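Long-range contact in tRNA (adenine(9)-N1)-methyltransferase (Sulfolobus acidocaldarius, PDB 5A7Z), which catalyses the S-adenosyl-L-methionine-dependent methylation of N1 of adenosine at position 9 of tRNA: residues L129-L134 and P239-K244. Sequence-based numbering, arbitrary orientation.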
loop_
_atom_site.group_PDB
_atom_site.type_symbol
_atom_site.label_atom_id
_atom_site.label_comp_id
_atom_site.label_asym_id
_atom_site.label_seq_id
_atom_site.Cartn_x
_atom_site.Cartn_y
_atom_site.Cartn_z
ATOM N N LEU A 129 -12.447 13.535 0.259
ATOM C CA LEU A 129 -12.132 13.245 -1.160
ATOM C C LEU A 129 -10.673 13.547 -1.488
ATOM O O LEU A 129 -10.041 12.885 -2.370
ATOM C CB LEU A 129 -13.044 14.028 -2.064
ATOM C CG LEU A 129 -14.473 13.527 -1.962
ATOM C CD1 LEU A 129 -15.380 14.462 -2.729
ATOM C CD2 LEU A 129 -14.567 12.101 -2.512
ATOM N N LEU A 130 -10.129 14.544 -0.786
ATOM C CA LEU A 130 -8.739 14.917 -0.976
ATOM C C LEU A 130 -7.854 13.823 -0.387
ATOM O O LEU A 130 -6.896 13.391 -1.017
ATOM C CB LEU A 130 -8.447 16.254 -0.290
ATOM C CG LEU A 130 -7.001 16.704 -0.284
ATOM C CD1 LEU A 130 -6.489 16.893 -1.721
ATOM C CD2 LEU A 130 -6.873 17.995 0.520
ATOM N N GLN A 131 -8.196 13.381 0.833
ATOM C CA GLN A 131 -7.502 12.290 1.484
ATOM C C GLN A 131 -7.540 11.013 0.658
ATOM O O GLN A 131 -6.537 10.320 0.521
ATOM C CB GLN A 131 -8.065 12.061 2.869
ATOM C CG GLN A 131 -7.661 13.182 3.836
ATOM C CD GLN A 131 -8.377 13.104 5.149
ATOM O OE1 GLN A 131 -8.868 12.044 5.546
ATOM N NE2 GLN A 131 -8.410 14.216 5.865
ATOM N N VAL A 132 -8.673 10.703 0.084
ATOM C CA VAL A 132 -8.740 9.516 -0.713
ATOM C C VAL A 132 -7.781 9.593 -1.865
ATOM O O VAL A 132 -7.025 8.674 -2.101
ATOM C CB VAL A 132 -10.131 9.246 -1.207
ATOM C CG1 VAL A 132 -10.094 8.308 -2.415
ATOM C CG2 VAL A 132 -10.929 8.617 -0.087
ATOM N N ASP A 133 -7.799 10.701 -2.580
ATOM C CA ASP A 133 -6.896 10.893 -3.702
ATOM C C ASP A 133 -5.422 10.757 -3.314
ATOM O O ASP A 133 -4.657 10.102 -4.016
ATOM C CB ASP A 133 -7.130 12.265 -4.325
ATOM C CG ASP A 133 -8.415 12.333 -5.143
ATOM O OD1 ASP A 133 -9.343 11.480 -4.962
ATOM O OD2 ASP A 133 -8.526 13.293 -5.912
ATOM N N LEU A 134 -5.048 11.368 -2.189
ATOM C CA LEU A 134 -3.735 11.213 -1.603
ATOM C C LEU A 134 -3.346 9.767 -1.306
ATOM O O LEU A 134 -2.162 9.443 -1.313
ATOM C CB LEU A 134 -3.644 12.029 -0.298
ATOM C CG LEU A 134 -3.620 13.547 -0.502
ATOM C CD1 LEU A 134 -3.595 14.301 0.826
ATOM C CD2 LEU A 134 -2.418 13.941 -1.346
ATOM N N PRO A 239 -2.080 11.110 13.559
ATOM C CA PRO A 239 -2.839 11.702 12.445
ATOM C C PRO A 239 -4.217 11.076 12.312
ATOM O O PRO A 239 -4.375 9.891 12.599
ATOM C CB PRO A 239 -1.990 11.358 11.211
ATOM C CG PRO A 239 -0.619 11.083 11.734
ATOM C CD PRO A 239 -0.807 10.514 13.114
ATOM N N ASP A 240 -5.216 11.855 11.899
ATOM C CA ASP A 240 -6.535 11.273 11.606
ATOM C C ASP A 240 -6.892 11.341 10.131
ATOM O O ASP A 240 -7.999 10.964 9.747
ATOM C CB ASP A 240 -7.636 11.916 12.441
ATOM C CG ASP A 240 -7.560 13.413 12.450
ATOM O OD1 ASP A 240 -6.900 13.990 11.563
ATOM O OD2 ASP A 240 -8.148 14.019 13.369
ATOM N N GLU A 241 -5.951 11.801 9.316
ATOM C CA GLU A 241 -6.091 11.767 7.874
ATOM C C GLU A 241 -5.987 10.324 7.354
ATOM O O GLU A 241 -5.079 9.579 7.726
ATOM C CB GLU A 241 -5.014 12.638 7.207
ATOM C CG GLU A 241 -5.183 14.143 7.414
ATOM C CD GLU A 241 -4.499 14.684 8.684
ATOM O OE1 GLU A 241 -3.724 13.943 9.363
ATOM O OE2 GLU A 241 -4.739 15.866 9.001
ATOM N N ILE A 242 -6.910 9.956 6.475
ATOM C CA ILE A 242 -7.017 8.580 5.959
ATOM C C ILE A 242 -5.710 8.212 5.304
ATOM O O ILE A 242 -5.129 7.226 5.649
ATOM C CB ILE A 242 -8.190 8.445 4.948
ATOM C CG1 ILE A 242 -9.532 8.464 5.687
ATOM C CG2 ILE A 242 -8.080 7.172 4.118
ATOM C CD1 ILE A 242 -10.715 8.813 4.800
ATOM N N ASN A 243 -5.243 9.036 4.377
ATOM C CA ASN A 243 -3.930 8.847 3.758
ATOM C C ASN A 243 -2.726 8.702 4.741
ATOM O O ASN A 243 -1.784 7.968 4.468
ATOM C CB ASN A 243 -3.659 9.972 2.780
ATOM C CG ASN A 243 -3.687 11.338 3.442
ATOM O OD1 ASN A 243 -4.662 11.707 4.071
ATOM N ND2 ASN A 243 -2.634 12.094 3.270
ATOM N N LYS A 244 -2.769 9.385 5.878
ATOM C CA LYS A 244 -1.705 9.273 6.865
ATOM C C LYS A 244 -1.803 7.966 7.675
ATOM O O LYS A 244 -0.807 7.300 7.907
ATOM C CB LYS A 244 -1.736 10.477 7.795
ATOM C CG LYS A 244 -1.522 11.810 7.090
ATOM C CD LYS A 244 -0.080 12.261 7.140
ATOM C CE LYS A 244 0.019 13.770 7.282
ATOM N NZ LYS A 244 0.176 14.161 8.709
#
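Q131 and L134, one turn apart on helix 122-142, meet the first turn of helix 242-255 in the SPOUT methyltransferase domain of this Trm10 enzyme. The two helices pack as neighbours beside the sheet that contains strand 109-113. Q131 does most of the work. With CG anti to its carbonyl carbon and the chain extended beyond it, it reaches across to the N-terminus of the second helix, just after the N-cap residue E241. There OE1 of Q131 accepts a bond from N of I242 at 3.0 Å, nearly straight (178° at the hydrogen). The donor, however, stands well above the carbonyl plane, 59° out of it. One amide N-H at the start of the helix is thereby satisfied by a side chain from another helix. The flank of I242 lies against the same oxygen, CG1 of I242 3.6 Å from OE1 of Q131. On its nitrogen side the amide meets the aliphatic part of E241, with NE2 of Q131 3.6 Å from CG of E241, and the two side chains cross at about a right angle. Closer to the backbone, CG of Q131 packs at 3.4 Å against OD1 of N243, a buried oxygen that has no hydrogen-bonding partner in the model. Shortening Q131 to an alanine would probably leave the N-H of I242 without this acceptor and open a gap beside E241 and N243. Next along the helix, V132 touches I112 of strand 109-113, as I242 does. Further along, L134 runs side by side with N243, both pointing the same way, its CB 3.7 Å from CB of N243. N243 holds its CG between its own backbone N and carbonyl carbon (chi1 59°), which turns the amide along the leucine: L134 CD1 rests 3.4 Å from N243 ND2.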